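Local coordinates for genome polyprotein (Chicken sicinivirus JSY, PDB 6QWT), which probably copies the viral RNA genome, this chain being the RNA-dependent RNA polymerase (3Dpol) part of the polyprotein, at residues S374-V379 with R384-D389; Y220-D225 with A326-C331; V245-G250 with S274-K279; E252-I257 with D266-Y271. One frame throughout, in Å; residues are numbered along the deposited sequence.

Contact 1: residues S374-V379 with R384-D389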
# COMPACT_ATOMS: atom_id res chain seq x y z
N SER A 374 -9.36 -6.85 22.68
CA SER A 374 -8.11 -6.43 22.06
C SER A 374 -7.81 -4.99 22.48
O SER A 374 -8.71 -4.15 22.49
CB SER A 374 -8.18 -6.54 20.53
OG SER A 374 -7.16 -5.79 19.91
N SER A 375 -6.55 -4.73 22.82
CA SER A 375 -6.11 -3.40 23.22
C SER A 375 -5.01 -2.91 22.28
O SER A 375 -4.55 -3.63 21.39
CB SER A 375 -5.63 -3.40 24.67
OG SER A 375 -4.30 -3.89 24.77
N ILE A 376 -4.58 -1.67 22.50
CA ILE A 376 -3.49 -1.09 21.72
C ILE A 376 -2.20 -1.89 21.89
O ILE A 376 -1.31 -1.80 21.04
CB ILE A 376 -3.30 0.40 22.09
CG1 ILE A 376 -2.41 1.11 21.08
CG2 ILE A 376 -2.72 0.53 23.50
CD1 ILE A 376 -3.01 1.21 19.69
N HIS A 377 -2.09 -2.68 22.96
CA HIS A 377 -0.89 -3.47 23.20
C HIS A 377 -0.91 -4.83 22.51
O HIS A 377 0.15 -5.42 22.31
CB HIS A 377 -0.69 -3.68 24.71
CG HIS A 377 -0.71 -2.40 25.49
ND1 HIS A 377 -1.75 -2.06 26.33
CD2 HIS A 377 0.18 -1.38 25.56
CE1 HIS A 377 -1.50 -0.89 26.89
NE2 HIS A 377 -0.34 -0.46 26.43
N ASP A 378 -2.09 -5.34 22.16
CA ASP A 378 -2.20 -6.60 21.42
C ASP A 378 -2.18 -6.41 19.92
O ASP A 378 -1.93 -7.38 19.18
CB ASP A 378 -3.49 -7.33 21.80
CG ASP A 378 -3.53 -7.73 23.25
OD1 ASP A 378 -4.31 -7.12 24.01
OD2 ASP A 378 -2.78 -8.66 23.63
N VAL A 379 -2.42 -5.20 19.45
CA VAL A 379 -2.71 -4.94 18.05
C VAL A 379 -1.42 -4.85 17.25
O VAL A 379 -0.37 -4.41 17.75
CB VAL A 379 -3.54 -3.64 17.96
CG1 VAL A 379 -2.78 -2.53 17.24
CG2 VAL A 379 -4.89 -3.90 17.32
N ARG A 384 3.63 -4.57 12.80
CA ARG A 384 4.36 -4.02 13.93
C ARG A 384 3.46 -3.87 15.15
O ARG A 384 2.31 -3.41 15.04
CB ARG A 384 4.96 -2.65 13.59
CG ARG A 384 5.96 -2.66 12.44
CD ARG A 384 5.98 -1.30 11.75
NE ARG A 384 7.20 -1.07 10.98
CZ ARG A 384 7.33 -1.34 9.68
NH1 ARG A 384 6.31 -1.86 9.01
NH2 ARG A 384 8.47 -1.08 9.06
N HIS A 385 3.98 -4.25 16.31
CA HIS A 385 3.33 -3.95 17.58
C HIS A 385 3.64 -2.51 18.00
O HIS A 385 4.45 -1.81 17.39
CB HIS A 385 3.80 -4.92 18.67
CG HIS A 385 3.09 -6.23 18.65
ND1 HIS A 385 3.60 -7.35 18.01
CD2 HIS A 385 1.92 -6.63 19.21
CE1 HIS A 385 2.77 -8.36 18.17
NE2 HIS A 385 1.74 -7.95 18.89
N PHE A 386 2.97 -2.07 19.07
CA PHE A 386 3.24 -0.79 19.72
C PHE A 386 3.78 -1.10 21.11
O PHE A 386 3.06 -1.63 21.96
CB PHE A 386 1.97 0.07 19.81
CG PHE A 386 1.38 0.44 18.47
CD1 PHE A 386 0.63 -0.48 17.75
CD2 PHE A 386 1.54 1.71 17.95
CE1 PHE A 386 0.08 -0.14 16.53
CE2 PHE A 386 0.99 2.06 16.73
CZ PHE A 386 0.25 1.13 16.02
N VAL A 387 5.05 -0.77 21.35
CA VAL A 387 5.71 -1.06 22.62
C VAL A 387 6.34 0.21 23.17
O VAL A 387 7.27 0.75 22.56
CB VAL A 387 6.77 -2.17 22.48
CG1 VAL A 387 7.47 -2.39 23.82
CG2 VAL A 387 6.13 -3.46 21.99
N PRO A 388 5.88 0.73 24.31
CA PRO A 388 6.51 1.92 24.89
C PRO A 388 7.97 1.67 25.26
O PRO A 388 8.36 0.56 25.64
CB PRO A 388 5.66 2.21 26.13
CG PRO A 388 4.34 1.55 25.85
CD PRO A 388 4.67 0.33 25.05
N ASP A 389 8.78 2.72 25.15
CA ASP A 389 10.18 2.62 25.51
C ASP A 389 10.33 2.42 27.02
O ASP A 389 9.61 3.02 27.81
CB ASP A 389 10.93 3.88 25.06
CG ASP A 389 12.43 3.79 25.28
OD1 ASP A 389 12.92 4.41 26.25
OD2 ASP A 389 13.11 3.11 24.49
O HOH W 1 0.63 -3.38 19.80
O HOH W 2 2.75 -4.42 22.27
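Phe-386 sets its ring against Val-379 and Ile-376, packing a short turn onto strand 384-388, which pairs with strand 396-400 in the hairpin that sequence and topology mark as polymerase motif E, at the palm-thumb junction. With CG beside its own backbone N and anti to the carbonyl carbon (chi1 -61°), the ring swings toward the turn. Val-379 CG1 lies alongside, 3.8 Å from Phe-386 CE1, and Ile-376 CD1 sits over one ring face, 4.5 Å from Phe-386 CD1. Trp-216 of helix 212-222 also stacks on this phenylalanine. His-385 has the same kind of chi1 (-81°), which brings its imidazole obliquely up to the turn's carbonyls: CD2 comes 3.5 Å from Val-379 O and NE2 3.7 Å from Asp-378 O. Within the segment, Ser-375 makes an ST turn, His-377 N donating to its OG at 3.1 Å, while His-377 NE2 is held by Tyr-220 OH. No direct hydrogen bond joins the segments; water takes that role. One molecule lies 2.8 Å from both His-377 O and Phe-386 O. Another, near the plane of the Phe-386 ring at its edge, accepts from Phe-386 N and bonds Ile-376 O.

Contact 2: residues Y220-D225 with A326-C331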
# COMPACT_ATOMS: atom_id res chain seq x y z
N TYR A 220 -0.11 5.77 18.48
CA TYR A 220 -0.43 5.11 19.75
C TYR A 220 -1.32 5.99 20.62
O TYR A 220 -2.36 5.55 21.12
CB TYR A 220 0.87 4.75 20.46
CG TYR A 220 0.74 4.08 21.80
CD1 TYR A 220 0.66 2.70 21.90
CD2 TYR A 220 0.76 4.82 22.98
CE1 TYR A 220 0.56 2.07 23.13
CE2 TYR A 220 0.66 4.20 24.21
CZ TYR A 220 0.56 2.83 24.28
OH TYR A 220 0.47 2.20 25.50
N HIS A 221 -0.91 7.24 20.83
CA HIS A 221 -1.65 8.11 21.73
C HIS A 221 -3.00 8.54 21.16
O HIS A 221 -3.87 8.97 21.92
CB HIS A 221 -0.80 9.34 22.08
CG HIS A 221 0.41 9.01 22.89
ND1 HIS A 221 0.34 8.53 24.18
CD2 HIS A 221 1.73 9.09 22.60
CE1 HIS A 221 1.56 8.32 24.65
NE2 HIS A 221 2.42 8.66 23.71
N SER A 222 -3.19 8.44 19.84
CA SER A 222 -4.48 8.80 19.26
C SER A 222 -5.56 7.80 19.64
O SER A 222 -6.74 8.15 19.67
CB SER A 222 -4.36 8.91 17.74
OG SER A 222 -4.46 7.63 17.13
N PHE A 223 -5.18 6.55 19.93
CA PHE A 223 -6.12 5.52 20.35
C PHE A 223 -6.22 5.40 21.87
O PHE A 223 -6.48 4.31 22.38
CB PHE A 223 -5.73 4.18 19.74
CG PHE A 223 -6.09 4.04 18.29
CD1 PHE A 223 -5.12 4.19 17.31
CD2 PHE A 223 -7.39 3.76 17.91
CE1 PHE A 223 -5.45 4.06 15.97
CE2 PHE A 223 -7.73 3.63 16.58
CZ PHE A 223 -6.76 3.78 15.60
N LEU A 224 -6.03 6.50 22.60
CA LEU A 224 -6.00 6.42 24.06
C LEU A 224 -7.36 6.62 24.71
O LEU A 224 -7.58 6.10 25.81
CB LEU A 224 -4.98 7.41 24.62
CG LEU A 224 -3.60 6.80 24.92
CD1 LEU A 224 -2.61 7.87 25.35
CD2 LEU A 224 -3.72 5.72 26.00
N ASP A 225 -8.29 7.33 24.06
CA ASP A 225 -9.64 7.41 24.62
C ASP A 225 -10.39 6.08 24.57
O ASP A 225 -11.52 6.02 25.06
CB ASP A 225 -10.46 8.47 23.88
CG ASP A 225 -10.12 9.88 24.32
OD1 ASP A 225 -9.40 10.03 25.32
OD2 ASP A 225 -10.56 10.84 23.64
N ALA A 326 -17.69 9.13 18.42
CA ALA A 326 -16.68 8.49 19.26
C ALA A 326 -16.09 7.30 18.51
O ALA A 326 -16.41 6.15 18.80
CB ALA A 326 -17.27 8.08 20.61
N TRP A 327 -15.22 7.59 17.55
CA TRP A 327 -14.57 6.55 16.77
C TRP A 327 -13.31 7.12 16.13
O TRP A 327 -13.19 8.33 15.92
CB TRP A 327 -15.52 6.00 15.70
CG TRP A 327 -16.05 7.04 14.76
CD1 TRP A 327 -17.19 7.77 14.91
CD2 TRP A 327 -15.44 7.49 13.55
NE1 TRP A 327 -17.35 8.64 13.86
CE2 TRP A 327 -16.29 8.49 13.01
CE3 TRP A 327 -14.28 7.15 12.86
CZ2 TRP A 327 -15.99 9.14 11.81
CZ3 TRP A 327 -13.99 7.80 11.67
CH2 TRP A 327 -14.85 8.79 11.16
N ARG A 328 -12.37 6.22 15.82
CA ARG A 328 -11.17 6.59 15.09
C ARG A 328 -10.74 5.43 14.22
O ARG A 328 -10.75 4.28 14.66
CB ARG A 328 -10.03 6.99 16.03
CG ARG A 328 -8.67 7.13 15.33
CD ARG A 328 -7.62 7.70 16.26
NE ARG A 328 -7.93 9.06 16.67
CZ ARG A 328 -7.68 10.14 15.92
NH1 ARG A 328 -7.12 10.01 14.73
NH2 ARG A 328 -7.99 11.34 16.37
N ILE A 329 -10.38 5.73 12.97
CA ILE A 329 -9.91 4.73 12.02
C ILE A 329 -8.53 5.14 11.52
O ILE A 329 -8.26 6.34 11.35
CB ILE A 329 -10.91 4.57 10.84
CG1 ILE A 329 -12.23 3.98 11.34
CG2 ILE A 329 -10.32 3.69 9.74
CD1 ILE A 329 -13.33 3.94 10.28
N LEU A 330 -7.65 4.16 11.33
CA LEU A 330 -6.34 4.40 10.74
C LEU A 330 -6.07 3.28 9.74
O LEU A 330 -6.04 2.11 10.11
CB LEU A 330 -5.24 4.45 11.80
CG LEU A 330 -3.86 4.91 11.31
CD1 LEU A 330 -3.88 6.37 10.89
CD2 LEU A 330 -2.83 4.68 12.40
N CYS A 331 -5.85 3.66 8.48
CA CYS A 331 -5.77 2.72 7.38
C CYS A 331 -4.49 2.94 6.59
O CYS A 331 -4.03 4.07 6.41
CB CYS A 331 -6.98 2.88 6.44
SG CYS A 331 -8.55 2.28 7.10
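Phe-223 and Arg-328 mark the nearest approach of the two backbones: their CA atoms are 7.4 Å apart, too far for strand-like pairing, and the segments meet mainly through side chains. Residues 220-222 belong to helix 212-222, whereas 327-331 run extended as part of an outer strand of a four-stranded antiparallel sheet. On that strand Arg-328 and Leu-330 direct their CB atoms toward segment 220-225, while Trp-327 and Ile-329 point away and pack on helix 298-316.

The arginine's aliphatic stem does most of the work. CG anti to the backbone N (chi1 169°) and an extended chi2 put CD almost centrally over one face of the Phe-223 ring, 4.0 Å from the centroid and 9° off the normal, a CH-pi contact. A bend at chi3 then turns NE and the guanidinium aside toward Ser-222, whose CB rests over one guanidinium face toward the rim; the guanidinium and ring planes are 83° apart. CD is also 3.3 Å from Ser-222 OG, a hydroxyl whose hydrogen bond goes to Phe-219 O. Leu-330 meets the same phenylalanine at the ring edge, near its plane, with CB 4.1 Å from Phe-223 CZ. The strand backbone joins in, Arg-328 O lying 3.6 Å from Phe-223 CE2. Leu-337 and Ala-339 of strand 335-340 also touch the phenylalanine.

Strands 327-332 and 335-340 form the beta hairpin of motif C, whose turn carries the polymerase Gly-Asp-Asp sequence; on its outer strand, in the palm, pack the end of helix 212-222 and Phe-223 just after it.

Contact 3: residues V245-G250 with S274-K279; sequences VFKLIG and SIYLSK
Phe-246 and Tyr-276 meet where the backbones come closest, their CA atoms 6.7 Å apart, and the union between the segments is made by apolar and CH-pi contacts, with no hydrogen bond across.

The CH-pi contact belongs to Ile-275. Its CG2 branch, anti to the backbone N, reaches over one face of the Phe-246 ring, 4.2 Å from the centroid and 14° off the normal, a little toward the rim. The two side chains cross at about a right angle, so the isoleucine offers this one methyl to the ring, about equally far from CE1 and CZ.

Apolar packing joins the two aromatic residues. They slide past each other in opposite directions, the CB of each meeting a ring carbon of the other: Phe-246 CB comes 3.5 Å from Tyr-276 CD1, and Tyr-276 CB lies 4.0 Å from Phe-246 CD2. Both segments belong to the polymerase core. Helix 243-256 follows the motif A strand of the palm, and the chain past Tyr-276 turns directly from helix 267-276 into strand 277-282 of the five-stranded mixed sheet in the fingers. Helix 298-316, which corresponds to motif B, closes over the same patch, with Val-307 on Phe-246 and Leu-303 on Ile-275.

Looser contacts run along the tyrosine ring toward its hydroxyl. Tyr-276 CG stands between its backbone N and carbonyl carbon (chi1 65°), which carries the ring across the helix at Lys-247: CE1 is 4.0 Å from Lys-247 N, and OH is 3.9 Å from Lys-247 CG. Past that carbon the lysine chain bends and leads away from the tyrosine.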
# COMPACT_ATOMS: atom_id res chain seq x y z
N VAL A 245 -18.16 2.77 -4.57
CA VAL A 245 -17.44 3.53 -3.55
C VAL A 245 -16.50 4.54 -4.20
O VAL A 245 -16.46 5.71 -3.82
CB VAL A 245 -16.68 2.57 -2.61
CG1 VAL A 245 -15.93 3.36 -1.55
CG2 VAL A 245 -17.64 1.59 -1.95
N PHE A 246 -15.73 4.10 -5.20
CA PHE A 246 -14.85 5.01 -5.93
C PHE A 246 -15.64 6.12 -6.61
O PHE A 246 -15.23 7.28 -6.60
CB PHE A 246 -14.03 4.25 -6.96
CG PHE A 246 -12.75 3.68 -6.43
CD1 PHE A 246 -11.77 4.52 -5.91
CD2 PHE A 246 -12.52 2.32 -6.45
CE1 PHE A 246 -10.59 4.00 -5.42
CE2 PHE A 246 -11.33 1.79 -5.96
CZ PHE A 246 -10.37 2.64 -5.44
N LYS A 247 -16.78 5.76 -7.22
CA LYS A 247 -17.60 6.75 -7.91
C LYS A 247 -18.08 7.83 -6.95
O LYS A 247 -18.03 9.03 -7.26
CB LYS A 247 -18.78 6.06 -8.59
CG LYS A 247 -19.54 6.93 -9.57
CD LYS A 247 -20.92 6.35 -9.87
CE LYS A 247 -22.00 7.06 -9.06
NZ LYS A 247 -23.09 6.14 -8.62
N LEU A 248 -18.55 7.43 -5.76
CA LEU A 248 -19.02 8.41 -4.79
C LEU A 248 -17.87 9.28 -4.28
O LEU A 248 -18.05 10.48 -4.06
CB LEU A 248 -19.72 7.71 -3.63
CG LEU A 248 -21.04 7.04 -4.03
CD1 LEU A 248 -21.59 6.17 -2.91
CD2 LEU A 248 -22.05 8.09 -4.45
N ILE A 249 -16.69 8.69 -4.09
CA ILE A 249 -15.53 9.47 -3.68
C ILE A 249 -15.16 10.49 -4.75
O ILE A 249 -14.80 11.63 -4.45
CB ILE A 249 -14.35 8.54 -3.34
CG1 ILE A 249 -14.63 7.78 -2.04
CG2 ILE A 249 -13.05 9.33 -3.24
CD1 ILE A 249 -13.64 6.69 -1.76
N GLY A 250 -15.25 10.08 -6.02
CA GLY A 250 -14.93 11.00 -7.10
C GLY A 250 -15.85 12.20 -7.15
O GLY A 250 -15.41 13.32 -7.44
N SER A 274 -11.06 5.96 -14.64
CA SER A 274 -9.94 5.18 -15.14
C SER A 274 -9.29 4.33 -14.06
O SER A 274 -8.41 3.52 -14.37
CB SER A 274 -8.89 6.10 -15.78
OG SER A 274 -8.01 6.64 -14.80
N ILE A 275 -9.70 4.48 -12.81
CA ILE A 275 -9.21 3.67 -11.71
C ILE A 275 -10.12 2.47 -11.44
O ILE A 275 -9.64 1.35 -11.28
CB ILE A 275 -9.03 4.53 -10.45
CG1 ILE A 275 -7.75 5.36 -10.55
CG2 ILE A 275 -9.00 3.67 -9.19
CD1 ILE A 275 -7.66 6.46 -9.53
N TYR A 276 -11.44 2.68 -11.40
CA TYR A 276 -12.35 1.57 -11.13
C TYR A 276 -12.85 0.88 -12.39
O TYR A 276 -13.44 -0.20 -12.30
CB TYR A 276 -13.54 2.03 -10.27
CG TYR A 276 -14.49 3.04 -10.88
CD1 TYR A 276 -14.48 4.36 -10.46
CD2 TYR A 276 -15.44 2.66 -11.83
CE1 TYR A 276 -15.36 5.29 -10.98
CE2 TYR A 276 -16.32 3.59 -12.37
CZ TYR A 276 -16.27 4.90 -11.94
OH TYR A 276 -17.14 5.84 -12.46
N LEU A 277 -12.65 1.48 -13.57
CA LEU A 277 -12.90 0.83 -14.86
C LEU A 277 -11.59 0.92 -15.64
O LEU A 277 -11.44 1.74 -16.56
CB LEU A 277 -14.07 1.50 -15.61
CG LEU A 277 -14.60 0.77 -16.85
CD1 LEU A 277 -15.05 -0.64 -16.48
CD2 LEU A 277 -15.74 1.55 -17.49
N SER A 278 -10.64 0.07 -15.27
CA SER A 278 -9.25 0.22 -15.67
C SER A 278 -8.86 -0.80 -16.74
O SER A 278 -9.42 -1.90 -16.80
CB SER A 278 -8.33 0.06 -14.46
OG SER A 278 -8.54 -1.20 -13.84
N LYS A 279 -7.89 -0.43 -17.56
CA LYS A 279 -7.34 -1.30 -18.59
C LYS A 279 -6.03 -1.90 -18.11
O LYS A 279 -5.19 -1.21 -17.52
CB LYS A 279 -7.11 -0.53 -19.90
CG LYS A 279 -8.39 0.03 -20.50
CD LYS A 279 -8.11 1.21 -21.41
CE LYS A 279 -7.44 0.77 -22.69
NZ LYS A 279 -7.19 1.91 -23.62

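Contact 4: residues E252-I257 with D266-Y271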
# COMPACT_ATOMS: atom_id res chain seq x y z
N GLU A 252 -17.41 13.58 -4.56
CA GLU A 252 -17.05 14.47 -3.46
C GLU A 252 -15.78 15.25 -3.79
O GLU A 252 -15.73 16.47 -3.61
CB GLU A 252 -16.86 13.67 -2.17
CG GLU A 252 -18.09 12.94 -1.68
CD GLU A 252 -19.20 13.87 -1.22
OE1 GLU A 252 -20.39 13.48 -1.33
OE2 GLU A 252 -18.89 14.99 -0.76
N LEU A 253 -14.75 14.56 -4.27
CA LEU A 253 -13.50 15.23 -4.61
C LEU A 253 -13.68 16.21 -5.76
O LEU A 253 -12.95 17.20 -5.85
CB LEU A 253 -12.43 14.19 -4.95
CG LEU A 253 -12.00 13.27 -3.81
CD1 LEU A 253 -10.98 12.26 -4.31
CD2 LEU A 253 -11.43 14.09 -2.66
N ALA A 254 -14.65 15.95 -6.65
CA ALA A 254 -14.92 16.88 -7.74
C ALA A 254 -15.33 18.25 -7.21
O ALA A 254 -14.97 19.28 -7.80
CB ALA A 254 -16.02 16.32 -8.65
N LYS A 255 -16.06 18.28 -6.10
CA LYS A 255 -16.49 19.54 -5.51
C LYS A 255 -15.38 20.22 -4.71
O LYS A 255 -15.43 21.44 -4.52
CB LYS A 255 -17.72 19.31 -4.62
CG LYS A 255 -18.94 18.83 -5.40
CD LYS A 255 -20.16 18.67 -4.51
CE LYS A 255 -20.11 17.36 -3.75
NZ LYS A 255 -21.21 17.24 -2.75
N ILE A 256 -14.39 19.46 -4.25
CA ILE A 256 -13.32 19.99 -3.42
C ILE A 256 -12.16 20.51 -4.26
O ILE A 256 -11.61 21.58 -3.97
CB ILE A 256 -12.85 18.90 -2.44
CG1 ILE A 256 -13.95 18.59 -1.41
CG2 ILE A 256 -11.56 19.30 -1.74
CD1 ILE A 256 -13.67 17.35 -0.59
N ILE A 257 -11.76 19.79 -5.30
CA ILE A 257 -10.57 20.12 -6.07
C ILE A 257 -10.91 21.19 -7.09
O ILE A 257 -11.80 21.01 -7.93
CB ILE A 257 -9.98 18.87 -6.74
CG1 ILE A 257 -9.42 17.91 -5.69
CG2 ILE A 257 -8.89 19.26 -7.74
CD1 ILE A 257 -9.15 16.52 -6.21
N ASP A 266 -14.70 18.03 -15.76
CA ASP A 266 -15.02 16.72 -15.22
C ASP A 266 -13.79 15.81 -15.13
O ASP A 266 -13.94 14.59 -15.05
CB ASP A 266 -16.11 16.05 -16.05
CG ASP A 266 -15.68 15.74 -17.48
OD1 ASP A 266 -14.84 16.48 -18.03
OD2 ASP A 266 -16.18 14.75 -18.05
N ALA A 267 -12.58 16.39 -15.14
CA ALA A 267 -11.37 15.57 -15.17
C ALA A 267 -11.23 14.72 -13.92
O ALA A 267 -10.67 13.62 -13.98
CB ALA A 267 -10.14 16.46 -15.35
N VAL A 268 -11.72 15.21 -12.79
CA VAL A 268 -11.63 14.47 -11.54
C VAL A 268 -12.43 13.17 -11.63
O VAL A 268 -11.89 12.07 -11.40
CB VAL A 268 -12.10 15.35 -10.37
CG1 VAL A 268 -10.97 16.26 -9.92
CG2 VAL A 268 -13.27 16.20 -10.83
N GLN A 269 -13.71 13.26 -11.99
CA GLN A 269 -14.53 12.07 -12.11
C GLN A 269 -14.01 11.13 -13.20
O GLN A 269 -14.03 9.91 -13.04
CB GLN A 269 -15.98 12.45 -12.41
CG GLN A 269 -16.70 13.14 -11.26
CD GLN A 269 -16.91 14.61 -11.52
OE1 GLN A 269 -16.05 15.29 -12.09
NE2 GLN A 269 -18.06 15.13 -11.10
N LYS A 270 -13.52 11.70 -14.31
CA LYS A 270 -13.03 10.86 -15.40
C LYS A 270 -11.76 10.12 -15.02
O LYS A 270 -11.57 8.97 -15.41
CB LYS A 270 -12.82 11.72 -16.65
CG LYS A 270 -14.11 12.15 -17.34
CD LYS A 270 -14.56 11.12 -18.37
CE LYS A 270 -15.97 11.41 -18.87
NZ LYS A 270 -16.99 10.56 -18.19
N TYR A 271 -10.87 10.76 -14.25
CA TYR A 271 -9.66 10.06 -13.83
C TYR A 271 -9.99 8.96 -12.83
O TYR A 271 -9.39 7.88 -12.87
CB TYR A 271 -8.65 11.04 -13.22
CG TYR A 271 -7.27 10.42 -13.07
CD1 TYR A 271 -6.30 10.59 -14.05
CD2 TYR A 271 -6.95 9.65 -11.96
CE1 TYR A 271 -5.05 10.02 -13.92
CE2 TYR A 271 -5.70 9.08 -11.82
CZ TYR A 271 -4.75 9.26 -12.80
OH TYR A 271 -3.50 8.69 -12.66
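Ala-254 and Val-268 meet where helix 243-256 lies close against helix 267-276, their CA atoms only 5.6 Å apart. The two helices follow one another in the chain and form a packed pair within the catalytic region of the polymerase. The small Ala-254 probably lets the helices come this close: Ala-254 and Val-268 both direct CB at the opposite helix, and Val-268 CG2 comes 3.5 Å from Ala-254 CB and nearly as close to its CA. The other branch of the valine serves a second partner. Val-268 CG1, anti to the carbonyl carbon (chi1 -82°), meets Ile-257 CD1 at 4.1 Å, and these two side chains pass each other in opposite directions. Phe-190 and Thr-88 also pack on Ile-257. Gln-269 starts off to the side of helix 243-256, but a bend at chi2 (108°) brings its end back to the alanine. Its amide meets the methyl as a whole group: Ala-254 CB lies 3.4 Å from Gln-269 NE2, 3.5 Å from Gln-269 CD and 3.6 Å from Gln-269 OE1.

Overall arrangement
From the N terminus, contact 2 opens first, at 220-225, and its loop encloses two others. Contact 3 opens at 245-250; within it contact 4 joins 252-257 to 266-271, and contact 3 closes at 274-279. Both join helix 243-256 to helix 267-276, contact 3 at the end where the chain enters strand 277-282. Contact 2 closes at 326-331, binding helix 212-222 to the palm sheet. Contact 1 follows in series as a local loop by the motif E hairpin, about 35 Å from contact 3 between centres. None cross. Tyr-220 of segment 220-225 joins contact 2 to contact 1 by packing on Ile-376 and Phe-386 and by a probable hydrogen bond between its OH and His-377 NE2.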